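Local coordinates for nitrite reductase (Hyphomicrobium denitrificans, PDB 2DV6), which probably reduces nitrite to nitric oxide, using copper centres and electrons delivered by a cytochrome c, at residues A[324-329]-A[421-426]; A[339-344]-A[427-432]. All coordinates share one frame; numbering follows the deposited sequence.

Contact 1 (A[324-329]-A[421-426])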
loop_
_atom_site.group_PDB
_atom_site.type_symbol
_atom_site.label_atom_id
_atom_site.label_comp_id
_atom_site.label_asym_id
_atom_site.label_seq_id
_atom_site.Cartn_x
_atom_site.Cartn_y
_atom_site.Cartn_z
ATOM N N GLU A 324 19.027 13.039 -11.858
ATOM C CA GLU A 324 19.767 11.904 -11.335
ATOM C C GLU A 324 21.259 12.048 -11.598
ATOM O O GLU A 324 22.069 11.594 -10.798
ATOM C CB GLU A 324 19.259 10.597 -11.956
ATOM C CG GLU A 324 17.843 10.250 -11.501
ATOM C CD GLU A 324 17.768 9.895 -9.998
ATOM O OE1 GLU A 324 18.803 9.583 -9.379
ATOM O OE2 GLU A 324 16.673 9.943 -9.432
ATOM N N TYR A 325 21.610 12.613 -12.750
ATOM C CA TYR A 325 22.997 12.791 -13.149
ATOM C C TYR A 325 23.261 14.267 -13.372
ATOM O O TYR A 325 22.435 14.958 -13.973
ATOM C CB TYR A 325 23.307 12.025 -14.435
ATOM C CG TYR A 325 23.276 10.504 -14.279
ATOM C CD1 TYR A 325 22.074 9.797 -14.315
ATOM C CD2 TYR A 325 24.465 9.778 -14.114
ATOM C CE1 TYR A 325 22.059 8.396 -14.162
ATOM C CE2 TYR A 325 24.454 8.403 -13.949
ATOM C CZ TYR A 325 23.278 7.718 -13.980
ATOM O OH TYR A 325 23.314 6.349 -13.833
ATOM N N PHE A 326 24.396 14.747 -12.871
ATOM C CA PHE A 326 24.876 16.089 -13.168
ATOM C C PHE A 326 26.247 15.859 -13.815
ATOM O O PHE A 326 27.083 15.093 -13.244
ATOM C CB PHE A 326 25.112 16.900 -11.902
ATOM C CG PHE A 326 23.890 17.491 -11.302
ATOM C CD1 PHE A 326 23.488 18.772 -11.664
ATOM C CD2 PHE A 326 23.173 16.798 -10.349
ATOM C CE1 PHE A 326 22.350 19.358 -11.080
ATOM C CE2 PHE A 326 22.054 17.382 -9.762
ATOM C CZ PHE A 326 21.653 18.665 -10.148
ATOM N N LEU A 327 26.478 16.501 -14.961
ATOM C CA LEU A 327 27.575 16.097 -15.823
ATOM C C LEU A 327 28.403 17.249 -16.390
ATOM O O LEU A 327 27.832 18.277 -16.806
ATOM C CB LEU A 327 26.973 15.351 -16.996
ATOM C CG LEU A 327 26.650 13.845 -17.056
ATOM C CD1 LEU A 327 26.977 12.959 -15.834
ATOM C CD2 LEU A 327 25.278 13.637 -17.654
ATOM N N PHE A 328 29.741 17.077 -16.416
ATOM C CA PHE A 328 30.616 17.966 -17.173
ATOM C C PHE A 328 30.833 17.253 -18.512
ATOM O O PHE A 328 31.197 16.097 -18.532
ATOM C CB PHE A 328 31.983 18.206 -16.487
ATOM C CG PHE A 328 31.935 19.149 -15.299
ATOM C CD1 PHE A 328 31.171 20.319 -15.345
ATOM C CD2 PHE A 328 32.698 18.877 -14.134
ATOM C CE1 PHE A 328 31.125 21.205 -14.232
ATOM C CE2 PHE A 328 32.661 19.750 -13.056
ATOM C CZ PHE A 328 31.849 20.906 -13.094
ATOM N N ASN A 329 30.610 17.944 -19.629
ATOM C CA ASN A 329 30.976 17.387 -20.949
ATOM C C ASN A 329 30.484 15.962 -21.190
ATOM O O ASN A 329 31.265 15.083 -21.608
ATOM C CB ASN A 329 32.492 17.536 -21.200
ATOM C CG ASN A 329 32.904 18.987 -21.332
ATOM O OD1 ASN A 329 32.174 19.858 -20.879
ATOM N ND2 ASN A 329 34.059 19.271 -21.969
ATOM N N LEU A 421 28.648 16.221 -6.601
ATOM C CA LEU A 421 29.858 15.364 -6.725
ATOM C C LEU A 421 29.442 13.899 -6.854
ATOM O O LEU A 421 29.962 13.140 -7.697
ATOM C CB LEU A 421 30.740 15.487 -5.487
ATOM C CG LEU A 421 31.583 16.720 -5.233
ATOM C CD1 LEU A 421 32.418 16.559 -3.922
ATOM C CD2 LEU A 421 32.506 16.974 -6.443
ATOM N N GLU A 422 28.422 13.526 -6.093
ATOM C CA GLU A 422 27.996 12.133 -6.044
ATOM C C GLU A 422 27.011 11.800 -7.157
ATOM O O GLU A 422 26.706 10.640 -7.353
ATOM C CB GLU A 422 27.504 11.765 -4.613
ATOM C CG GLU A 422 28.418 12.476 -3.499
ATOM C CD GLU A 422 28.433 11.788 -2.098
ATOM O OE1 GLU A 422 27.832 10.657 -1.943
ATOM O OE2 GLU A 422 29.060 12.407 -1.175
ATOM N N HIS A 423 26.556 12.794 -7.927
ATOM C CA HIS A 423 25.695 12.551 -9.092
ATOM C C HIS A 423 26.484 12.672 -10.399
ATOM O O HIS A 423 25.895 12.805 -11.485
ATOM C CB HIS A 423 24.533 13.547 -9.139
ATOM C CG HIS A 423 23.468 13.270 -8.133
ATOM N ND1 HIS A 423 22.427 12.402 -8.373
ATOM C CD2 HIS A 423 23.305 13.712 -6.867
ATOM C CE1 HIS A 423 21.662 12.321 -7.302
ATOM N NE2 HIS A 423 22.172 13.107 -6.373
ATOM N N GLY A 424 27.808 12.656 -10.280
ATOM C CA GLY A 424 28.694 12.557 -11.438
ATOM C C GLY A 424 29.427 13.813 -11.781
ATOM O O GLY A 424 30.179 13.839 -12.785
ATOM N N LEU A 425 29.271 14.845 -10.955
ATOM C CA LEU A 425 29.790 16.176 -11.310
ATOM C C LEU A 425 31.157 16.549 -10.710
ATOM O O LEU A 425 31.224 17.169 -9.626
ATOM C CB LEU A 425 28.832 17.267 -10.875
ATOM C CG LEU A 425 28.391 18.326 -11.883
ATOM C CD1 LEU A 425 28.060 19.662 -11.228
ATOM C CD2 LEU A 425 29.160 18.435 -13.182
ATOM N N VAL A 426 32.217 16.278 -11.458
ATOM C CA VAL A 426 33.589 16.468 -10.965
ATOM C C VAL A 426 34.498 16.397 -12.193
ATOM O O VAL A 426 34.267 15.592 -13.057
ATOM C CB VAL A 426 33.957 15.400 -9.855
ATOM C CG1 VAL A 426 33.890 14.011 -10.403
ATOM C CG2 VAL A 426 35.324 15.669 -9.188
HETATM O O HOH W 1 30.812 14.417 -15.402
#

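Contact 2 (A[339-344]-A[427-432])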
loop_
_atom_site.group_PDB
_atom_site.type_symbol
_atom_site.label_atom_id
_atom_site.label_comp_id
_atom_site.label_asym_id
_atom_site.label_seq_id
_atom_site.Cartn_x
_atom_site.Cartn_y
_atom_site.Cartn_z
ATOM N N HIS A 339 39.065 12.367 -20.330
ATOM C CA HIS A 339 40.021 13.395 -20.728
ATOM C C HIS A 339 40.052 14.573 -19.778
ATOM O O HIS A 339 39.382 15.596 -20.005
ATOM C CB HIS A 339 39.736 13.890 -22.150
ATOM C CG HIS A 339 38.296 13.840 -22.503
ATOM N ND1 HIS A 339 37.805 13.031 -23.514
ATOM C CD2 HIS A 339 37.228 14.468 -21.954
ATOM C CE1 HIS A 339 36.492 13.165 -23.564
ATOM N NE2 HIS A 339 36.116 14.031 -22.630
ATOM N N PRO A 340 40.868 14.455 -18.729
ATOM C CA PRO A 340 41.021 15.571 -17.830
ATOM C C PRO A 340 41.610 16.760 -18.571
ATOM O O PRO A 340 42.085 16.633 -19.721
ATOM C CB PRO A 340 41.996 15.046 -16.771
ATOM C CG PRO A 340 42.651 13.859 -17.378
ATOM C CD PRO A 340 41.674 13.281 -18.323
ATOM N N LEU A 341 41.527 17.923 -17.946
ATOM C CA LEU A 341 42.301 19.073 -18.371
ATOM C C LEU A 341 43.758 18.925 -17.900
ATOM O O LEU A 341 44.024 18.373 -16.842
ATOM C CB LEU A 341 41.692 20.367 -17.830
ATOM C CG LEU A 341 40.288 20.879 -18.194
ATOM C CD1 LEU A 341 39.168 19.913 -17.744
ATOM C CD2 LEU A 341 40.098 22.290 -17.579
ATOM N N TYR A 342 44.695 19.402 -18.714
ATOM C CA TYR A 342 46.147 19.330 -18.454
ATOM C C TYR A 342 46.728 20.710 -18.688
ATOM O O TYR A 342 46.447 21.319 -19.723
ATOM C CB TYR A 342 46.835 18.361 -19.426
ATOM C CG TYR A 342 46.585 16.910 -19.119
ATOM C CD1 TYR A 342 47.218 16.281 -18.027
ATOM C CD2 TYR A 342 45.705 16.155 -19.905
ATOM C CE1 TYR A 342 46.979 14.937 -17.711
ATOM C CE2 TYR A 342 45.473 14.799 -19.617
ATOM C CZ TYR A 342 46.112 14.206 -18.522
ATOM O OH TYR A 342 45.867 12.873 -18.250
ATOM N N ALA A 343 47.499 21.222 -17.729
ATOM C CA ALA A 343 48.260 22.469 -17.952
ATOM C C ALA A 343 49.617 22.387 -17.216
ATOM O O ALA A 343 49.902 21.377 -16.585
ATOM C CB ALA A 343 47.455 23.706 -17.512
ATOM N N SER A 344 50.462 23.421 -17.348
ATOM C CA SER A 344 51.782 23.435 -16.725
ATOM C C SER A 344 51.885 24.564 -15.738
ATOM O O SER A 344 51.201 25.602 -15.892
ATOM C CB SER A 344 52.878 23.612 -17.779
ATOM O OG SER A 344 52.776 22.598 -18.756
ATOM N N GLY A 427 35.467 17.300 -12.309
ATOM C CA GLY A 427 36.499 17.178 -13.338
ATOM C C GLY A 427 37.867 17.464 -12.735
ATOM O O GLY A 427 37.955 18.086 -11.644
ATOM N N PHE A 428 38.920 17.025 -13.439
ATOM C CA PHE A 428 40.309 17.223 -13.002
ATOM C C PHE A 428 41.047 18.129 -13.957
ATOM O O PHE A 428 40.885 18.024 -15.192
ATOM C CB PHE A 428 41.074 15.894 -12.895
ATOM C CG PHE A 428 40.569 14.966 -11.805
ATOM C CD1 PHE A 428 40.738 13.590 -11.926
ATOM C CD2 PHE A 428 39.886 15.456 -10.691
ATOM C CE1 PHE A 428 40.242 12.708 -10.955
ATOM C CE2 PHE A 428 39.389 14.578 -9.706
ATOM C CZ PHE A 428 39.571 13.203 -9.839
ATOM N N LEU A 429 41.812 19.052 -13.368
ATOM C CA LEU A 429 42.823 19.837 -14.078
ATOM C C LEU A 429 44.195 19.415 -13.516
ATOM O O LEU A 429 44.547 19.779 -12.399
ATOM C CB LEU A 429 42.585 21.342 -13.908
ATOM C CG LEU A 429 43.706 22.334 -14.288
ATOM C CD1 LEU A 429 44.187 22.137 -15.719
ATOM C CD2 LEU A 429 43.208 23.748 -14.122
ATOM N N ASN A 430 44.942 18.633 -14.297
ATOM C CA ASN A 430 46.198 17.994 -13.845
ATOM C C ASN A 430 47.403 18.847 -14.202
ATOM O O ASN A 430 47.643 19.109 -15.387
ATOM C CB ASN A 430 46.360 16.605 -14.474
ATOM C CG ASN A 430 45.325 15.623 -13.981
ATOM O OD1 ASN A 430 45.023 15.623 -12.816
ATOM N ND2 ASN A 430 44.782 14.787 -14.860
ATOM N N VAL A 431 48.133 19.292 -13.167
ATOM C CA VAL A 431 49.317 20.133 -13.338
ATOM C C VAL A 431 50.481 19.428 -12.620
ATOM O O VAL A 431 50.520 19.310 -11.377
ATOM C CB VAL A 431 49.104 21.573 -12.818
ATOM C CG1 VAL A 431 50.359 22.414 -13.033
ATOM C CG2 VAL A 431 47.828 22.261 -13.505
ATOM N N ASP A 432 51.423 18.961 -13.426
ATOM C CA ASP A 432 52.529 18.138 -12.931
ATOM C C ASP A 432 53.598 18.974 -12.232
ATOM O O ASP A 432 53.850 20.132 -12.608
ATOM C CB ASP A 432 53.154 17.323 -14.083
ATOM C CG ASP A 432 54.012 16.161 -13.573
ATOM O OD1 ASP A 432 53.991 15.886 -12.334
ATOM O OD2 ASP A 432 54.689 15.498 -14.407
#

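Contact 1 (A[324-329]-A[421-426])
A methyl group sits squarely on a phenylalanine ring: CD2 of Leu425 lies 3.3 Å from the centroid of the Phe328 ring and only 5° off its normal, a CH-pi contact over the centre of one face. Val426 meets the same ring at its edge, in plane, through its carbonyl carbon. Farther back along strand 325-328, CG of Leu425 packs 3.6 Å from CB of Phe326, whose ring takes CB of His423 at its edge.

The polar side of the contact is carried by His423. Its first torsion (chi1 -74°) sets the imidazole beside its own backbone N, and ND1 donates to Glu324 O at 2.6 Å. The acceptor lies in the ring plane, whereas the nitrogen stands above the carbonyl plane. Two residues on, Phe326 N donates to His423 O at 2.8 Å in a nearly straight N-H...O bond. Beyond this pair direct bonding stops, and a water joins Phe328 N to Gly424 O. Gly424 turns the loop at phi 108°, where a CB would crowd Phe326 O.

NE2 of His423 is hydrogen-bonded to Ile319 O of the second subunit, and the Glu324 carboxylate pairs with Lys317. With both ring nitrogens engaged, the imidazole's rotation is fixed, and this histidine links the edge strand of the C-terminal cupredoxin domain to the subunit interface.

Contact 2 (A[339-344]-A[427-432])
Asn430 stands beside the Tyr342 ring on one face of the sheet, the two side chains pointing the same way with amide and ring planes 52° apart. Its CB lies 3.7 Å from Tyr342 CE1, while ND2 reaches across to the proline ring and meets Pro340 CB and CG, each at 3.4 Å. The amide thus fills the notch between Pro340 and Tyr342, and its OD1 is held by Arg410, whose cation also meets the Phe428 ring. A glycine here would probably open a gap between proline and tyrosine and deprive Arg410 of its amide acceptor.

Strands 341-343 and 427-431 run parallel, 20° apart, at one edge of a mixed sheet of the cupredoxin sandwich. Leu341 bonds to both neighbours of Leu429: its N donates to Phe428 O at 2.8 Å, and its O receives Asn430 N at 2.7 Å, nearly straight. Ala343 N then donates to Asn430 O.

On the other face Leu429 supplies the bump. Its CG lies opposite the backbone N, beside the carbonyl carbon (chi1 166°), which carries CD1 into the hollow between Leu341 CB at 3.7 Å and Ala343 CB at 4.0 Å. Phe292 backs Leu341, and Arg290 backs Ala343.

The four segments alternate along the chain: 324-329, then 339-344 after the helix 334-338, and much later 421-426 running directly into 427-432. Contact 1 and contact 2 are therefore consecutive pairings of the same two chain regions, with centres 18 Å apart, and they touch where Phe328 packs on Gly427. They serve different sheets. Strand 325-328 edges the sheet built on 290-299, whereas 341-343 edges the facing one, with 427-431 next in from it, so contact 1 joins a sheet edge to the loop leading into the other sheet. Helix 334-338 packs against both contacts. Contact 1 lies near the chain centre and reaches the second subunit; contact 2 touches no other chain.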